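Local structure of putative curved DNA-binding protein (Chaetomium thermophilum var. thermophilum DSM 1495, 4IPA) at residues L46-P49 against G50-I53; D144-E147 against G148-D152; L167-P171 against G172-T176. The protein probably takes part in ribosome biogenesis as an Arx1 protein of the methionine aminopeptidase-like M24 family, and may bind DNA. One frame throughout, in Å; residues are numbered along the deposited sequence.

Contact 1 (L46-P49 against G50-I53); sequences LCVP and GAKI
V48 and A51 meet at the two ends of a type II beta turn, a surface contact in the short connection between helix 23-46 and helix 53-69. The closing bond runs from A51 N to V48 O at 3.1 Å and is nearly straight, with 163° at the hydrogen. P49 and G50 fill the two central places of the turn, the pairing for which type II is well known: the proline ring restrains phi at the first, and glycine accepts phi of 98° at the second. Within this connection between two helices the methyl of A51 does most of the touching. Its CB lies 3.4 Å from V48 O and 3.5 Å from L46 O, so two carbonyl oxygens bound it, and V48 CG2 comes alongside more loosely, 4.3 Å from A51 CB. L46 O is set near that methyl by an inverse gamma turn centred on C47, in which V48 N makes a weak 2.8 Å bond to L46 O. Beyond the turn, the backbones of G50 and A51 are hydrogen-bonded to I110, while the A51 side chain also rests on I56 of the following helix. P49 packs on P112 and V48 on N139. K52 takes the N-cap position of helix 53-69.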
# COMPACT_ATOMS: atom_id res chain seq x y z
N LEU A 46 -17.49 -0.11 -7.29
CA LEU A 46 -17.86 1.23 -7.73
C LEU A 46 -16.97 1.75 -8.86
O LEU A 46 -17.32 2.72 -9.53
CB LEU A 46 -17.87 2.23 -6.57
CG LEU A 46 -18.75 1.89 -5.36
CD1 LEU A 46 -18.59 2.92 -4.23
CD2 LEU A 46 -20.21 1.76 -5.76
N CYS A 47 -15.81 1.11 -9.07
CA CYS A 47 -14.85 1.63 -10.04
C CYS A 47 -15.15 1.23 -11.48
O CYS A 47 -14.36 0.55 -12.13
CB CYS A 47 -13.41 1.24 -9.66
SG CYS A 47 -12.86 1.94 -8.10
N VAL A 48 -16.30 1.67 -11.97
CA VAL A 48 -16.70 1.43 -13.35
C VAL A 48 -16.41 2.66 -14.21
O VAL A 48 -16.33 3.78 -13.70
CB VAL A 48 -18.20 1.04 -13.43
CG1 VAL A 48 -18.51 -0.12 -12.48
CG2 VAL A 48 -19.07 2.23 -13.09
N PRO A 49 -16.25 2.46 -15.53
CA PRO A 49 -16.01 3.60 -16.41
C PRO A 49 -17.09 4.66 -16.24
O PRO A 49 -18.27 4.31 -16.17
CB PRO A 49 -16.09 2.98 -17.80
CG PRO A 49 -15.63 1.57 -17.58
CD PRO A 49 -16.25 1.19 -16.26
N GLY A 50 -16.69 5.93 -16.14
CA GLY A 50 -17.64 7.02 -16.00
C GLY A 50 -17.85 7.48 -14.56
O GLY A 50 -18.32 8.61 -14.32
N ALA A 51 -17.51 6.63 -13.59
CA ALA A 51 -17.65 7.02 -12.18
C ALA A 51 -16.67 8.12 -11.84
O ALA A 51 -15.53 8.11 -12.30
CB ALA A 51 -17.46 5.82 -11.24
N LYS A 52 -17.13 9.07 -11.03
CA LYS A 52 -16.30 10.15 -10.55
C LYS A 52 -15.47 9.69 -9.36
O LYS A 52 -16.01 9.22 -8.35
CB LYS A 52 -17.19 11.32 -10.13
CG LYS A 52 -18.13 11.81 -11.22
CD LYS A 52 -19.24 12.68 -10.66
CE LYS A 52 -18.69 13.95 -10.02
NZ LYS A 52 -19.78 14.75 -9.40
N ILE A 53 -14.16 9.85 -9.46
CA ILE A 53 -13.26 9.47 -8.39
C ILE A 53 -13.65 10.04 -7.02
O ILE A 53 -13.59 9.32 -6.01
CB ILE A 53 -11.79 9.82 -8.73
CG1 ILE A 53 -11.30 8.94 -9.87
CG2 ILE A 53 -10.88 9.61 -7.53
CD1 ILE A 53 -9.87 9.21 -10.30

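Contact 2 (D144-E147 against G148-D152); sequences DVIE and GRQAD
Two flat groups extend from the helical turn on which I146 packs against Q150 and A151: the guanidinium of R149 and the carboxamide of Q150. D152 meets the guanidinium at its edge and in its plane, R149 NH1 lying 2.8 Å from D152 OD2 in a salt bridge. The carboxylate receives it on its anti side, with the donor 24° out of plane. R149 NH1 and NH2 also bond to the backbone oxygens of Y207 and D208, which should fix the rotation of the group, and OD1 of D152 bonds to T372. The Q150 amide gives its NE2 to the backbone oxygen of G113. Nearer the backbone, I146 CG2 touches Q150 CG at 3.7 Å, the two side chains crossing at a slant. Q150 chi1 of 179° carries CG anti to the backbone N, and a bend at chi2 then turns the amide off this line. The same I146 methyl reaches A151 CB at 4.2 Å, while A151 CB sits 3.5 Å from I146 O. A151 N bonds to E147 O at 3.1 Å, but not along a lone pair: the donor stands 64° above the carbonyl plane. I146 also packs on V136 and F370, and Q150 shares the contact with V136. An i to i+4 backbone bond, with an apolar residue just upstream folded back onto the first turn, typifies a chain entering a helix, here where the loop after strand 127-136 leads into helix 148-167 of the M24 fold.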
# COMPACT_ATOMS: atom_id res chain seq x y z
N ASP A 144 -13.39 -10.63 -18.89
CA ASP A 144 -12.47 -10.67 -17.75
C ASP A 144 -11.01 -10.65 -18.19
O ASP A 144 -10.13 -10.22 -17.44
CB ASP A 144 -12.75 -11.92 -16.90
CG ASP A 144 -14.00 -11.78 -16.05
OD1 ASP A 144 -14.22 -10.68 -15.49
OD2 ASP A 144 -14.78 -12.76 -15.96
N VAL A 145 -10.77 -11.09 -19.41
CA VAL A 145 -9.42 -11.29 -19.92
C VAL A 145 -8.58 -10.01 -20.00
O VAL A 145 -9.06 -8.95 -20.38
CB VAL A 145 -9.42 -12.02 -21.28
CG1 VAL A 145 -8.05 -11.95 -21.94
CG2 VAL A 145 -9.85 -13.46 -21.09
N ILE A 146 -7.31 -10.14 -19.63
CA ILE A 146 -6.35 -9.07 -19.74
C ILE A 146 -5.25 -9.53 -20.68
O ILE A 146 -4.73 -10.64 -20.54
CB ILE A 146 -5.77 -8.73 -18.39
CG1 ILE A 146 -6.90 -8.37 -17.43
CG2 ILE A 146 -4.78 -7.58 -18.50
CD1 ILE A 146 -6.61 -8.66 -15.99
N GLU A 147 -4.92 -8.71 -21.66
CA GLU A 147 -3.96 -9.13 -22.67
C GLU A 147 -2.96 -8.03 -22.96
O GLU A 147 -2.94 -7.00 -22.26
CB GLU A 147 -4.69 -9.56 -23.95
CG GLU A 147 -5.91 -8.72 -24.26
CD GLU A 147 -6.88 -9.37 -25.25
OE1 GLU A 147 -6.53 -10.41 -25.85
OE2 GLU A 147 -8.00 -8.84 -25.43
N GLY A 148 -2.13 -8.25 -23.97
CA GLY A 148 -1.14 -7.28 -24.41
C GLY A 148 -0.12 -6.97 -23.33
O GLY A 148 0.17 -7.79 -22.47
N ARG A 149 0.43 -5.76 -23.37
CA ARG A 149 1.46 -5.37 -22.42
C ARG A 149 0.82 -5.12 -21.05
O ARG A 149 1.51 -5.11 -20.03
CB ARG A 149 2.22 -4.16 -22.91
CG ARG A 149 2.88 -4.38 -24.25
CD ARG A 149 4.20 -5.11 -24.11
NE ARG A 149 5.21 -4.24 -23.50
CZ ARG A 149 5.87 -4.53 -22.39
NH1 ARG A 149 5.63 -5.68 -21.77
NH2 ARG A 149 6.77 -3.69 -21.91
N GLN A 150 -0.50 -4.93 -21.04
CA GLN A 150 -1.22 -4.76 -19.79
C GLN A 150 -1.19 -6.04 -18.96
O GLN A 150 -1.09 -6.01 -17.73
CB GLN A 150 -2.66 -4.32 -20.04
CG GLN A 150 -3.43 -4.15 -18.76
CD GLN A 150 -4.08 -2.78 -18.63
OE1 GLN A 150 -3.38 -1.76 -18.57
NE2 GLN A 150 -5.42 -2.76 -18.59
N ALA A 151 -1.25 -7.17 -19.65
CA ALA A 151 -1.09 -8.46 -18.99
C ALA A 151 0.32 -8.58 -18.41
O ALA A 151 0.50 -9.10 -17.30
CB ALA A 151 -1.40 -9.61 -19.95
N ASP A 152 1.32 -8.09 -19.14
CA ASP A 152 2.70 -8.13 -18.66
C ASP A 152 2.89 -7.30 -17.39
O ASP A 152 3.57 -7.73 -16.46
CB ASP A 152 3.66 -7.63 -19.73
CG ASP A 152 3.75 -8.56 -20.94
OD1 ASP A 152 3.50 -9.77 -20.78
OD2 ASP A 152 4.09 -8.06 -22.04

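Contact 3 (L167-P171 against G172-T176); sequences LMVPP and GLLAT
V169 and L174 form the closest apolar touch between the two segments: CG1 of V169 stands 3.6 Å from CD1 of L174, the two side chains crossing at about a right angle. With chi1 at -178°, the valine holds CG1 anti to its own nitrogen and beside its carbonyl carbon, which directs that methyl at the returning chain. It also comes within 4.1 Å of L173 CB. L173 turns the rest of its side chain to the proline before the bend, where its CD2 lies 4.3 Å from P170 CD, a looser approach. The base of the same leucine is close to the backbone, L173 CB being 3.4 Å from P170 O.

What places these groups is a pair of overlapping beta turns. The first, type II, runs from P170 to L173 and is closed by L173 N bonding to P170 O at 3.2 Å; the bond is close to linear, at 164°. P171 and G172 occupy its central positions, the glycine with positive phi. A type I turn from G172 to A175 follows at once, closed by A175 N to G172 O at 3.2 Å. The two turns share G172 and L173, and the second brings L174 round to face V169.

Further out, P171 packs on P190, L173 on V247 and L174 on K391. V169 reaches I356 of strand 355-360, which M168 also meets, together with W251 and V253 of strand 250-258. L167, near the end of helix 148-167, lies against I196, L199 and L200 of helix 193-205, so the start of this segment lies by helix 193-205, V169 and M168 reach strands of the antiparallel sheet, and the turns carry the chain on toward helix 179-186.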
# COMPACT_ATOMS: atom_id res chain seq x y z
N LEU A 167 11.23 -13.43 0.09
CA LEU A 167 12.52 -12.88 0.50
C LEU A 167 12.44 -12.34 1.92
O LEU A 167 13.47 -11.99 2.51
CB LEU A 167 12.97 -11.77 -0.46
CG LEU A 167 13.31 -12.26 -1.87
CD1 LEU A 167 13.70 -11.12 -2.81
CD2 LEU A 167 14.43 -13.29 -1.78
N MET A 168 11.23 -12.27 2.47
CA MET A 168 11.04 -11.68 3.79
C MET A 168 10.95 -12.72 4.91
O MET A 168 11.03 -12.39 6.08
CB MET A 168 9.81 -10.76 3.80
CG MET A 168 9.96 -9.48 2.96
SD MET A 168 8.51 -8.40 3.11
CE MET A 168 8.77 -7.63 4.73
N VAL A 169 10.76 -13.97 4.54
CA VAL A 169 10.83 -15.06 5.50
C VAL A 169 12.25 -15.09 6.08
O VAL A 169 13.22 -15.22 5.33
CB VAL A 169 10.47 -16.40 4.85
CG1 VAL A 169 10.51 -17.53 5.89
CG2 VAL A 169 9.09 -16.30 4.23
N PRO A 170 12.39 -14.91 7.40
CA PRO A 170 13.69 -14.99 8.08
C PRO A 170 14.37 -16.31 7.74
O PRO A 170 13.71 -17.35 7.70
CB PRO A 170 13.31 -14.95 9.56
CG PRO A 170 12.06 -14.14 9.58
CD PRO A 170 11.31 -14.52 8.32
N PRO A 171 15.68 -16.26 7.47
CA PRO A 171 16.41 -17.43 6.98
C PRO A 171 16.19 -18.66 7.85
O PRO A 171 16.33 -18.59 9.07
CB PRO A 171 17.87 -16.98 7.05
CG PRO A 171 17.79 -15.49 6.87
CD PRO A 171 16.56 -15.08 7.61
N GLY A 172 15.81 -19.77 7.22
CA GLY A 172 15.73 -21.04 7.92
C GLY A 172 14.43 -21.34 8.65
O GLY A 172 14.20 -22.48 9.06
N LEU A 173 13.58 -20.33 8.81
CA LEU A 173 12.33 -20.50 9.54
C LEU A 173 11.49 -21.67 9.01
O LEU A 173 10.86 -22.39 9.76
CB LEU A 173 11.52 -19.20 9.50
CG LEU A 173 10.29 -19.15 10.41
CD1 LEU A 173 10.72 -19.18 11.89
CD2 LEU A 173 9.42 -17.93 10.10
N LEU A 174 11.50 -21.86 7.69
CA LEU A 174 10.67 -22.90 7.10
C LEU A 174 11.49 -23.99 6.41
O LEU A 174 10.94 -24.83 5.70
CB LEU A 174 9.65 -22.27 6.14
CG LEU A 174 8.84 -21.06 6.64
CD1 LEU A 174 8.20 -20.27 5.48
CD2 LEU A 174 7.79 -21.44 7.71
N ALA A 175 12.80 -23.99 6.62
CA ALA A 175 13.68 -24.99 6.01
C ALA A 175 13.23 -26.40 6.37
O ALA A 175 12.80 -26.66 7.50
CB ALA A 175 15.12 -24.78 6.45
N THR A 176 13.31 -27.29 5.40
CA THR A 176 12.96 -28.69 5.62
C THR A 176 14.19 -29.56 5.39
O THR A 176 15.25 -29.07 5.01
CB THR A 176 11.81 -29.13 4.69
OG1 THR A 176 12.22 -29.04 3.32
CG2 THR A 176 10.59 -28.24 4.89

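The three contacts follow one another along the chain, all in the M24 family region, and none touches another. Contacts 2 and 3 lie toward the two ends of one element: helix 148-167 begins around the former and gives way to the latter, their centres about 33 Å apart and their nearest atoms about 17 Å. Contact 1 is closer to contact 2, at about 20 Å between centres. Contacts 1 and 3 are on opposite sides of the centre of the chain, about 42 Å apart between centres, yet each uses a type II turn with proline then glycine at its middle to leave a helix. Contacts 1 and 3 lie in loops between helices, whereas contact 2 joins a loop to the first turn of a helix; all three are at the surface.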